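Local coordinates for D-glyceraldehyde dehydrogenase (NADP(+)) (PDB 5IZD), which catalyses the NADP-dependent oxidation of D-glyceraldehyde to (R)-glycerate in the non-phosphorylated Entner-Doudoroff pathway, working as a homotetramer built as a dimer of dimers, at residues A242-G250 with H447-E458; D263-Y274 with F297-L308. One frame throughout, in Å; residues are numbered along the deposited sequence.

Interaction 1: A242-G250 with H447-E458; sequences AKLILELGG and HTGFRMTGQAGE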
loop_
_atom_site.group_PDB
_atom_site.type_symbol
_atom_site.label_atom_id
_atom_site.label_comp_id
_atom_site.label_asym_id
_atom_site.label_seq_id
_atom_site.Cartn_x
_atom_site.Cartn_y
_atom_site.Cartn_z
ATOM N N ALA A 242 -23.804 -12.332 1.375
ATOM C CA ALA A 242 -23.284 -11.182 2.071
ATOM C C ALA A 242 -21.800 -11.392 2.422
ATOM O O ALA A 242 -21.374 -12.513 2.702
ATOM C CB ALA A 242 -24.107 -10.854 3.312
ATOM N N LYS A 243 -21.022 -10.317 2.324
ATOM C CA LYS A 243 -19.727 -10.231 2.900
ATOM C C LYS A 243 -19.854 -10.332 4.424
ATOM O O LYS A 243 -20.715 -9.648 5.060
ATOM C CB LYS A 243 -19.076 -8.914 2.457
ATOM C CG LYS A 243 -17.853 -8.405 3.229
ATOM C CD LYS A 243 -16.757 -9.374 3.273
ATOM C CE LYS A 243 -15.597 -8.816 4.092
ATOM N NZ LYS A 243 -14.882 -7.737 3.405
ATOM N N LEU A 244 -19.051 -11.230 5.006
ATOM C CA LEU A 244 -19.080 -11.486 6.457
ATOM C C LEU A 244 -17.849 -10.933 7.178
ATOM O O LEU A 244 -16.665 -11.124 6.722
ATOM C CB LEU A 244 -19.209 -12.972 6.694
ATOM C CG LEU A 244 -20.525 -13.582 6.172
ATOM C CD1 LEU A 244 -20.683 -15.013 6.665
ATOM C CD2 LEU A 244 -21.778 -12.815 6.535
ATOM N N ILE A 245 -18.101 -10.191 8.264
ATOM C CA ILE A 245 -17.055 -9.800 9.212
ATOM C C ILE A 245 -17.564 -10.321 10.538
ATOM O O ILE A 245 -18.604 -9.798 11.038
ATOM C CB ILE A 245 -16.837 -8.290 9.309
ATOM C CG1 ILE A 245 -16.491 -7.636 7.948
ATOM C CG2 ILE A 245 -15.761 -7.994 10.369
ATOM C CD1 ILE A 245 -16.592 -6.101 7.953
ATOM N N LEU A 246 -16.956 -11.401 11.027
ATOM C CA LEU A 246 -17.424 -12.145 12.201
ATOM C C LEU A 246 -16.248 -12.327 13.130
ATOM O O LEU A 246 -15.176 -12.851 12.703
ATOM C CB LEU A 246 -17.908 -13.557 11.869
ATOM C CG LEU A 246 -18.965 -13.714 10.786
ATOM C CD1 LEU A 246 -19.241 -15.195 10.528
ATOM C CD2 LEU A 246 -20.211 -12.956 11.157
ATOM N N GLU A 247 -16.470 -11.992 14.389
ATOM C CA GLU A 247 -15.516 -12.238 15.439
ATOM C C GLU A 247 -16.169 -13.000 16.590
ATOM O O GLU A 247 -17.124 -12.488 17.181
ATOM C CB GLU A 247 -14.929 -10.909 15.894
ATOM C CG GLU A 247 -13.672 -11.118 16.767
ATOM C CD GLU A 247 -13.889 -10.925 18.255
ATOM O OE1 GLU A 247 -14.101 -11.930 18.971
ATOM O OE2 GLU A 247 -13.839 -9.742 18.714
ATOM N N LEU A 248 -15.673 -14.227 16.853
ATOM C CA LEU A 248 -16.388 -15.253 17.559
ATOM C C LEU A 248 -15.693 -15.681 18.879
ATOM O O LEU A 248 -15.878 -16.800 19.340
ATOM C CB LEU A 248 -16.702 -16.448 16.661
ATOM C CG LEU A 248 -17.375 -16.084 15.354
ATOM C CD1 LEU A 248 -17.608 -17.315 14.471
ATOM C CD2 LEU A 248 -18.679 -15.370 15.583
ATOM N N GLY A 249 -14.841 -14.788 19.414
ATOM C CA GLY A 249 -14.238 -15.044 20.736
ATOM C C GLY A 249 -13.044 -15.992 20.565
ATOM O O GLY A 249 -12.534 -16.108 19.437
ATOM N N GLY A 250 -12.623 -16.655 21.649
ATOM C CA GLY A 250 -11.375 -17.396 21.647
ATOM C C GLY A 250 -11.050 -18.172 22.879
ATOM O O GLY A 250 -11.872 -18.306 23.771
ATOM N N HIS A 447 -7.776 -6.761 14.300
ATOM C CA HIS A 447 -8.321 -7.716 15.243
ATOM C C HIS A 447 -8.954 -8.868 14.475
ATOM O O HIS A 447 -9.957 -8.676 13.802
ATOM C CB HIS A 447 -9.413 -7.017 16.074
ATOM C CG HIS A 447 -9.848 -7.741 17.304
ATOM N ND1 HIS A 447 -8.966 -8.073 18.309
ATOM C CD2 HIS A 447 -11.091 -8.037 17.783
ATOM C CE1 HIS A 447 -9.636 -8.593 19.330
ATOM N NE2 HIS A 447 -10.923 -8.605 19.024
ATOM N N THR A 448 -8.403 -10.063 14.620
ATOM C CA THR A 448 -8.759 -11.179 13.778
ATOM C C THR A 448 -8.183 -12.441 14.416
ATOM O O THR A 448 -7.490 -12.398 15.439
ATOM C CB THR A 448 -8.162 -10.934 12.333
ATOM O OG1 THR A 448 -8.743 -11.825 11.379
ATOM C CG2 THR A 448 -6.653 -11.109 12.334
ATOM N N GLY A 449 -8.425 -13.577 13.793
ATOM C CA GLY A 449 -7.804 -14.799 14.248
ATOM C C GLY A 449 -7.899 -15.938 13.298
ATOM O O GLY A 449 -8.394 -15.783 12.188
ATOM N N PHE A 450 -7.410 -17.074 13.760
ATOM C CA PHE A 450 -7.343 -18.312 12.980
ATOM C C PHE A 450 -8.450 -19.258 13.426
ATOM O O PHE A 450 -9.052 -19.075 14.507
ATOM C CB PHE A 450 -5.971 -19.036 13.188
ATOM C CG PHE A 450 -4.790 -18.269 12.680
ATOM C CD1 PHE A 450 -4.304 -17.192 13.382
ATOM C CD2 PHE A 450 -4.194 -18.600 11.450
ATOM C CE1 PHE A 450 -3.237 -16.446 12.886
ATOM C CE2 PHE A 450 -3.120 -17.864 10.936
ATOM C CZ PHE A 450 -2.624 -16.806 11.677
ATOM N N ARG A 451 -8.673 -20.298 12.620
ATOM C CA ARG A 451 -9.515 -21.419 12.982
ATOM C C ARG A 451 -10.963 -20.916 13.273
ATOM O O ARG A 451 -11.521 -20.228 12.454
ATOM C CB ARG A 451 -8.866 -22.242 14.080
ATOM C CG ARG A 451 -7.624 -22.996 13.541
ATOM C CD ARG A 451 -6.892 -23.800 14.569
ATOM N NE ARG A 451 -6.405 -23.022 15.732
ATOM C CZ ARG A 451 -5.328 -22.200 15.754
ATOM N NH1 ARG A 451 -4.580 -21.953 14.656
ATOM N NH2 ARG A 451 -4.999 -21.591 16.886
ATOM N N MET A 452 -11.527 -21.162 14.446
ATOM C CA MET A 452 -12.946 -20.833 14.635
ATOM C C MET A 452 -13.210 -19.391 15.014
ATOM O O MET A 452 -14.355 -19.073 15.363
ATOM C CB MET A 452 -13.617 -21.788 15.655
ATOM C CG MET A 452 -13.752 -23.254 15.243
ATOM S SD MET A 452 -14.489 -23.494 13.624
ATOM C CE MET A 452 -16.156 -22.907 14.017
ATOM N N THR A 453 -12.244 -18.500 14.871
ATOM C CA THR A 453 -12.365 -17.128 15.268
ATOM C C THR A 453 -13.406 -16.380 14.413
ATOM O O THR A 453 -14.080 -15.496 14.900
ATOM C CB THR A 453 -11.028 -16.349 15.168
ATOM O OG1 THR A 453 -9.975 -16.987 15.941
ATOM C CG2 THR A 453 -11.230 -14.871 15.649
ATOM N N GLY A 454 -13.461 -16.655 13.112
ATOM C CA GLY A 454 -14.556 -16.111 12.322
ATOM C C GLY A 454 -14.125 -15.758 10.919
ATOM O O GLY A 454 -13.584 -16.612 10.219
ATOM N N GLN A 455 -14.426 -14.550 10.492
ATOM C CA GLN A 455 -14.235 -14.135 9.094
ATOM C C GLN A 455 -13.757 -12.693 9.161
ATOM O O GLN A 455 -14.304 -11.858 9.911
ATOM C CB GLN A 455 -15.541 -14.233 8.270
ATOM C CG GLN A 455 -16.169 -15.638 8.108
ATOM C CD GLN A 455 -15.287 -16.611 7.304
ATOM O OE1 GLN A 455 -14.426 -16.178 6.597
ATOM N NE2 GLN A 455 -15.429 -17.882 7.503
ATOM N N ALA A 456 -12.745 -12.431 8.346
ATOM C CA ALA A 456 -12.175 -11.142 8.130
ATOM C C ALA A 456 -11.635 -10.585 9.459
ATOM O O ALA A 456 -11.122 -11.355 10.257
ATOM C CB ALA A 456 -13.157 -10.239 7.446
ATOM N N GLY A 457 -11.739 -9.282 9.709
ATOM C CA GLY A 457 -11.212 -8.679 10.922
ATOM C C GLY A 457 -11.642 -7.222 10.977
ATOM O O GLY A 457 -12.274 -6.748 10.024
ATOM N N GLU A 458 -11.272 -6.546 12.066
ATOM C CA GLU A 458 -11.614 -5.151 12.357
ATOM C C GLU A 458 -10.451 -4.335 12.920
ATOM O O GLU A 458 -9.653 -4.820 13.709
ATOM C CB GLU A 458 -12.763 -5.111 13.348
ATOM C CG GLU A 458 -14.008 -5.777 12.825
ATOM C CD GLU A 458 -15.096 -5.953 13.911
ATOM O OE1 GLU A 458 -16.187 -5.272 13.888
ATOM O OE2 GLU A 458 -14.808 -6.808 14.792
HETATM O O HOH W 1 -12.339 -12.360 12.991
HETATM O O HOH W 2 -15.087 -7.306 17.534
HETATM O O HOH W 3 -15.120 -19.224 18.117
HETATM O O HOH W 4 -10.946 -18.099 18.009
#

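Interaction 2: D263-Y274 with F297-L308; sequences DNALKTLLWAKY and FMSRFVELSRKL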
loop_
_atom_site.group_PDB
_atom_site.type_symbol
_atom_site.label_atom_id
_atom_site.label_comp_id
_atom_site.label_asym_id
_atom_site.label_seq_id
_atom_site.Cartn_x
_atom_site.Cartn_y
_atom_site.Cartn_z
ATOM N N ASP A 263 6.273 -10.030 38.370
ATOM C CA ASP A 263 5.344 -8.956 38.664
ATOM C C ASP A 263 4.569 -8.580 37.431
ATOM O O ASP A 263 3.380 -8.452 37.483
ATOM C CB ASP A 263 6.054 -7.701 39.223
ATOM C CG ASP A 263 6.429 -7.832 40.709
ATOM O OD1 ASP A 263 5.961 -8.759 41.392
ATOM O OD2 ASP A 263 7.215 -6.990 41.198
ATOM N N ASN A 264 5.246 -8.423 36.300
ATOM C CA ASN A 264 4.528 -8.004 35.104
ATOM C C ASN A 264 3.553 -9.058 34.593
ATOM O O ASN A 264 2.452 -8.723 34.174
ATOM C CB ASN A 264 5.494 -7.494 34.022
ATOM C CG ASN A 264 6.031 -6.115 34.374
ATOM O OD1 ASN A 264 5.404 -5.369 35.163
ATOM N ND2 ASN A 264 7.202 -5.766 33.812
ATOM N N ALA A 265 3.975 -10.323 34.678
ATOM C CA ALA A 265 3.166 -11.434 34.220
ATOM C C ALA A 265 1.894 -11.530 35.067
ATOM O O ALA A 265 0.810 -11.666 34.515
ATOM C CB ALA A 265 3.941 -12.714 34.286
ATOM N N LEU A 266 2.068 -11.468 36.389
ATOM C CA LEU A 266 0.946 -11.475 37.342
ATOM C C LEU A 266 -0.013 -10.296 37.173
ATOM O O LEU A 266 -1.204 -10.485 37.211
ATOM C CB LEU A 266 1.429 -11.562 38.792
ATOM C CG LEU A 266 1.992 -12.926 39.137
ATOM C CD1 LEU A 266 2.887 -12.891 40.387
ATOM C CD2 LEU A 266 0.855 -13.919 39.278
ATOM N N LYS A 267 0.521 -9.094 36.989
ATOM C CA LYS A 267 -0.310 -7.934 36.745
ATOM C C LYS A 267 -1.145 -8.116 35.489
ATOM O O LYS A 267 -2.363 -7.846 35.490
ATOM C CB LYS A 267 0.531 -6.703 36.528
ATOM C CG LYS A 267 1.016 -6.046 37.790
ATOM C CD LYS A 267 1.827 -4.804 37.397
ATOM C CE LYS A 267 2.384 -4.121 38.624
ATOM N NZ LYS A 267 3.382 -3.100 38.214
ATOM N N THR A 268 -0.482 -8.544 34.411
ATOM C CA THR A 268 -1.155 -8.794 33.154
ATOM C C THR A 268 -2.201 -9.933 33.263
ATOM O O THR A 268 -3.260 -9.850 32.630
ATOM C CB THR A 268 -0.161 -9.117 32.027
ATOM O OG1 THR A 268 0.864 -8.100 31.975
ATOM C CG2 THR A 268 -0.874 -9.262 30.696
ATOM N N LEU A 269 -1.880 -10.992 34.008
ATOM C CA LEU A 269 -2.821 -12.096 34.178
ATOM C C LEU A 269 -4.058 -11.662 34.970
ATOM O O LEU A 269 -5.169 -12.072 34.649
ATOM C CB LEU A 269 -2.182 -13.287 34.890
ATOM C CG LEU A 269 -3.080 -14.510 35.051
ATOM C CD1 LEU A 269 -3.530 -15.037 33.692
ATOM C CD2 LEU A 269 -2.297 -15.575 35.816
ATOM N N LEU A 270 -3.866 -10.830 35.986
ATOM C CA LEU A 270 -5.032 -10.281 36.708
ATOM C C LEU A 270 -5.953 -9.555 35.742
ATOM O O LEU A 270 -7.188 -9.732 35.787
ATOM C CB LEU A 270 -4.597 -9.347 37.828
ATOM C CG LEU A 270 -4.068 -9.987 39.116
ATOM C CD1 LEU A 270 -3.476 -8.886 40.015
ATOM C CD2 LEU A 270 -5.187 -10.716 39.855
ATOM N N TRP A 271 -5.355 -8.716 34.904
ATOM C CA TRP A 271 -6.091 -8.037 33.840
ATOM C C TRP A 271 -6.767 -9.038 32.866
ATOM O O TRP A 271 -8.007 -9.022 32.684
ATOM C CB TRP A 271 -5.213 -7.056 33.053
ATOM C CG TRP A 271 -6.016 -6.433 31.979
ATOM C CD1 TRP A 271 -6.816 -5.319 32.088
ATOM C CD2 TRP A 271 -6.158 -6.898 30.634
ATOM N NE1 TRP A 271 -7.456 -5.087 30.903
ATOM C CE2 TRP A 271 -7.091 -6.058 30.004
ATOM C CE3 TRP A 271 -5.628 -7.978 29.914
ATOM C CZ2 TRP A 271 -7.470 -6.242 28.689
ATOM C CZ3 TRP A 271 -6.044 -8.171 28.589
ATOM C CH2 TRP A 271 -6.938 -7.305 28.007
ATOM N N ALA A 272 -5.982 -9.976 32.344
ATOM C CA ALA A 272 -6.469 -10.839 31.288
ATOM C C ALA A 272 -7.559 -11.802 31.728
ATOM O O ALA A 272 -8.443 -12.126 30.941
ATOM C CB ALA A 272 -5.290 -11.580 30.593
ATOM N N LYS A 273 -7.532 -12.231 32.995
ATOM C CA LYS A 273 -8.571 -13.080 33.506
ATOM C C LYS A 273 -9.795 -12.311 34.014
ATOM O O LYS A 273 -10.922 -12.734 33.805
ATOM C CB LYS A 273 -8.077 -13.920 34.664
ATOM C CG LYS A 273 -9.058 -14.999 35.117
ATOM C CD LYS A 273 -9.349 -16.044 34.056
ATOM C CE LYS A 273 -10.620 -15.798 33.293
ATOM N NZ LYS A 273 -10.825 -16.797 32.227
ATOM N N TYR A 274 -9.577 -11.239 34.757
ATOM C CA TYR A 274 -10.664 -10.652 35.541
ATOM C C TYR A 274 -11.264 -9.422 34.976
ATOM O O TYR A 274 -12.335 -9.034 35.428
ATOM C CB TYR A 274 -10.262 -10.434 37.025
ATOM C CG TYR A 274 -9.763 -11.681 37.639
ATOM C CD1 TYR A 274 -10.544 -12.842 37.614
ATOM C CD2 TYR A 274 -8.503 -11.744 38.226
ATOM C CE1 TYR A 274 -10.090 -14.024 38.182
ATOM C CE2 TYR A 274 -8.050 -12.899 38.804
ATOM C CZ TYR A 274 -8.812 -14.050 38.773
ATOM O OH TYR A 274 -8.344 -15.249 39.338
ATOM N N PHE A 297 4.523 -18.906 41.074
ATOM C CA PHE A 297 3.543 -18.199 40.252
ATOM C C PHE A 297 2.090 -18.458 40.736
ATOM O O PHE A 297 1.341 -17.510 41.015
ATOM C CB PHE A 297 3.686 -18.521 38.758
ATOM C CG PHE A 297 2.876 -17.611 37.870
ATOM C CD1 PHE A 297 1.532 -17.850 37.634
ATOM C CD2 PHE A 297 3.447 -16.499 37.296
ATOM C CE1 PHE A 297 0.790 -17.009 36.823
ATOM C CE2 PHE A 297 2.712 -15.644 36.501
ATOM C CZ PHE A 297 1.393 -15.905 36.244
ATOM N N MET A 298 1.708 -19.723 40.833
ATOM C CA MET A 298 0.330 -20.068 41.223
ATOM C C MET A 298 -0.067 -19.585 42.616
ATOM O O MET A 298 -1.200 -19.165 42.807
ATOM C CB MET A 298 0.097 -21.572 41.171
ATOM C CG MET A 298 0.174 -22.163 39.774
ATOM S SD MET A 298 -0.769 -21.284 38.540
ATOM C CE MET A 298 -2.463 -21.567 39.135
ATOM N N SER A 299 0.883 -19.635 43.547
ATOM C CA SER A 299 0.703 -19.149 44.922
ATOM C C SER A 299 0.448 -17.628 44.914
ATOM O O SER A 299 -0.519 -17.145 45.490
ATOM C CB SER A 299 1.982 -19.514 45.703
ATOM O OG SER A 299 2.043 -18.897 46.964
ATOM N N ARG A 300 1.291 -16.877 44.198
ATOM C CA ARG A 300 1.157 -15.424 44.108
ATOM C C ARG A 300 -0.181 -15.089 43.426
ATOM O O ARG A 300 -0.897 -14.184 43.870
ATOM C CB ARG A 300 2.362 -14.786 43.369
ATOM C CG ARG A 300 3.653 -14.894 44.171
ATOM C CD ARG A 300 4.802 -14.041 43.643
ATOM N NE ARG A 300 4.384 -12.637 43.697
ATOM C CZ ARG A 300 4.947 -11.636 43.024
ATOM N NH1 ARG A 300 5.992 -11.833 42.236
ATOM N NH2 ARG A 300 4.455 -10.405 43.193
ATOM N N PHE A 301 -0.548 -15.860 42.396
ATOM C CA PHE A 301 -1.760 -15.598 41.620
ATOM C C PHE A 301 -3.019 -15.855 42.442
ATOM O O PHE A 301 -3.983 -15.081 42.375
ATOM C CB PHE A 301 -1.807 -16.469 40.357
ATOM C CG PHE A 301 -3.061 -16.305 39.535
ATOM C CD1 PHE A 301 -3.512 -15.039 39.165
ATOM C CD2 PHE A 301 -3.753 -17.433 39.056
ATOM C CE1 PHE A 301 -4.655 -14.897 38.380
ATOM C CE2 PHE A 301 -4.890 -17.283 38.266
ATOM C CZ PHE A 301 -5.351 -16.016 37.945
ATOM N N VAL A 302 -3.011 -16.939 43.195
ATOM C CA VAL A 302 -4.087 -17.199 44.161
ATOM C C VAL A 302 -4.226 -16.054 45.198
ATOM O O VAL A 302 -5.350 -15.545 45.451
ATOM C CB VAL A 302 -3.906 -18.568 44.835
ATOM C CG1 VAL A 302 -4.928 -18.725 45.972
ATOM C CG2 VAL A 302 -4.055 -19.678 43.801
ATOM N N GLU A 303 -3.084 -15.644 45.766
ATOM C CA GLU A 303 -3.037 -14.557 46.781
ATOM C C GLU A 303 -3.562 -13.241 46.220
ATOM O O GLU A 303 -4.372 -12.584 46.868
ATOM C CB GLU A 303 -1.629 -14.373 47.365
ATOM C CG GLU A 303 -1.486 -13.334 48.462
ATOM C CD GLU A 303 -2.279 -13.651 49.718
ATOM O OE1 GLU A 303 -2.566 -12.700 50.462
ATOM O OE2 GLU A 303 -2.621 -14.831 49.976
ATOM N N LEU A 304 -3.194 -12.895 44.988
ATOM C CA LEU A 304 -3.717 -11.672 44.399
ATOM C C LEU A 304 -5.228 -11.731 44.073
ATOM O O LEU A 304 -5.985 -10.730 44.269
ATOM C CB LEU A 304 -2.930 -11.318 43.159
ATOM C CG LEU A 304 -1.525 -10.831 43.480
ATOM C CD1 LEU A 304 -0.654 -11.123 42.286
ATOM C CD2 LEU A 304 -1.549 -9.344 43.782
ATOM N N SER A 305 -5.638 -12.907 43.579
ATOM C CA SER A 305 -7.014 -13.184 43.181
ATOM C C SER A 305 -7.995 -13.034 44.372
ATOM O O SER A 305 -9.092 -12.586 44.180
ATOM C CB SER A 305 -7.145 -14.576 42.532
ATOM O OG SER A 305 -6.540 -14.621 41.224
ATOM N N ARG A 306 -7.550 -13.387 45.575
ATOM C CA ARG A 306 -8.398 -13.283 46.796
ATOM C C ARG A 306 -8.701 -11.859 47.217
ATOM O O ARG A 306 -9.627 -11.651 48.016
ATOM C CB ARG A 306 -7.677 -13.808 48.020
ATOM C CG ARG A 306 -7.229 -15.229 47.997
ATOM C CD ARG A 306 -6.342 -15.474 49.203
ATOM N NE ARG A 306 -7.172 -16.053 50.250
ATOM C CZ ARG A 306 -7.119 -17.323 50.648
ATOM N NH1 ARG A 306 -7.957 -17.721 51.601
ATOM N NH2 ARG A 306 -6.223 -18.196 50.112
ATOM N N LYS A 307 -7.818 -10.933 46.837
ATOM C CA LYS A 307 -7.899 -9.530 47.193
ATOM C C LYS A 307 -8.938 -8.758 46.397
ATOM O O LYS A 307 -9.236 -7.618 46.769
ATOM C CB LYS A 307 -6.541 -8.848 47.003
ATOM N N LEU A 308 -9.496 -9.350 45.323
ATOM C CA LEU A 308 -10.394 -8.625 44.398
ATOM C C LEU A 308 -11.742 -8.546 45.051
ATOM O O LEU A 308 -12.227 -9.569 45.543
ATOM C CB LEU A 308 -10.488 -9.306 43.015
ATOM C CG LEU A 308 -9.142 -9.320 42.237
ATOM C CD1 LEU A 308 -9.194 -10.259 41.041
ATOM C CD2 LEU A 308 -8.677 -7.943 41.757
#

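Interaction 1: A242-G250 with H447-E458
Gln-455 lies along Leu-246 where the two-residue strand 454-455 adds an antiparallel rung to strand 243-247, whose other edge runs parallel to strand 220-224 in the NADP-binding sheet of the aldehyde dehydrogenase fold. Leu-246 and Gln-455 form a hydrogen-bonded pair: Leu-246 N gives to Gln-455 O at 2.9 Å, and Gln-455 N returns a bond of the same length to Leu-246 O. Their side chains run the same way, Gln-455 CG lying 3.9 Å from Leu-246 CD1. The glutamine then bends at chi2 (-65°) and carries NE2 to the carbonyl of Ala-242 of the second subunit. Two residues further along, past the Glu-247/Gly-454 pair, Thr-453 O accepts from Leu-248 N at 2.8 Å, although the N-H points well off line (131°). Gly-454 brings its CA against the Leu-246 carbonyl in a CA-H...O contact. Glu-247, the predicted proton acceptor, diverges from this pairing at its CB, yet its carboxylate swings back to 447-458. Glu-247 OE1 is held by Gly-249 N at 3.0 Å, while Glu-247 OE2 takes a weak bond from His-447 NE2 (3.1 Å) at the edge of an imidazole turned 83° from the carboxylate. That imidazole is anchored on its other nitrogen, ND1, by Glu-432. A water gives one hydrogen to Glu-247 OE2 and the other to Glu-458 OE2 at 2.8 Å, while Glu-458 OE1 pairs with Lys-158.

Interaction 2: D263-Y274 with F297-L308
Asp-263 OD1 is gripped by both terminal nitrogens of Arg-300: NH2 at 2.9 Å meets OD1 nearly along its C-O bond, and NH1 at 3.2 Å comes from the anti side, tilted out of the carboxylate plane. The oxygen lies in the guanidinium plane; both nitrogens of this salt bridge go to the one oxygen, and the two flat groups stand 78° apart. A bend of the arginine at chi3 folds the guanidinium back over Leu-266, whose CD1 presses on the centre of its face. Leu-266 is also a knob into a hole, set among Phe-297, Arg-300, Phe-301 and Leu-304; its CD2 covers the Phe-297 ring face in a CH-pi contact. Here the helical segments 263-274 and 297-305, crossing at -47° with axes 10.5 Å apart, pack side by side on the seven-stranded sheet of the catalytic domain, the first belonging to the helix that joins parallel strands 252-256 and 284-290 as a beta-alpha-beta crossover. Deeper in, Leu-269 CG stands anti to its own N (chi1 -177°), which places CD2 over the middle of the Phe-301 ring, 3.5 Å from the centroid, and also against the edge of Phe-297. The opposite face of Phe-301 carries Ser-305 OG toward its rim. Ser-305 OG accepts from Tyr-274 OH at 2.7 Å and passes its own hydrogen to Phe-301 O, giving the buried phenol an acceptor. Leu-308 CD1 meets the tyrosine ring obliquely, tight against Tyr-274 CD2 at 3.3 Å.

In the fold
From the N terminus the chain builds the NADP-binding sheet, whose strand 243-247 supplies the first half of interaction 1, and passes through Gly-249 and Gly-250 into strand 252-256 of the catalytic sheet. Helix 262-274 follows, then the loop holding the modified Cys-281, strand 284-290 and helix 294-305, which closes interaction 2 after only 22 intervening residues. The chain then completes the catalytic sheet before 447-458 returns to 242-250. Interaction 2 is thus nested inside the long loop closed by interaction 1. Interaction 2 joins neighbouring helices within one domain, whereas interaction 1 brings the chain, coming back from the catalytic domain, onto the NADP-binding sheet beside Glu-247. Their centres lie about 29 Å apart, and both touch the second subunit.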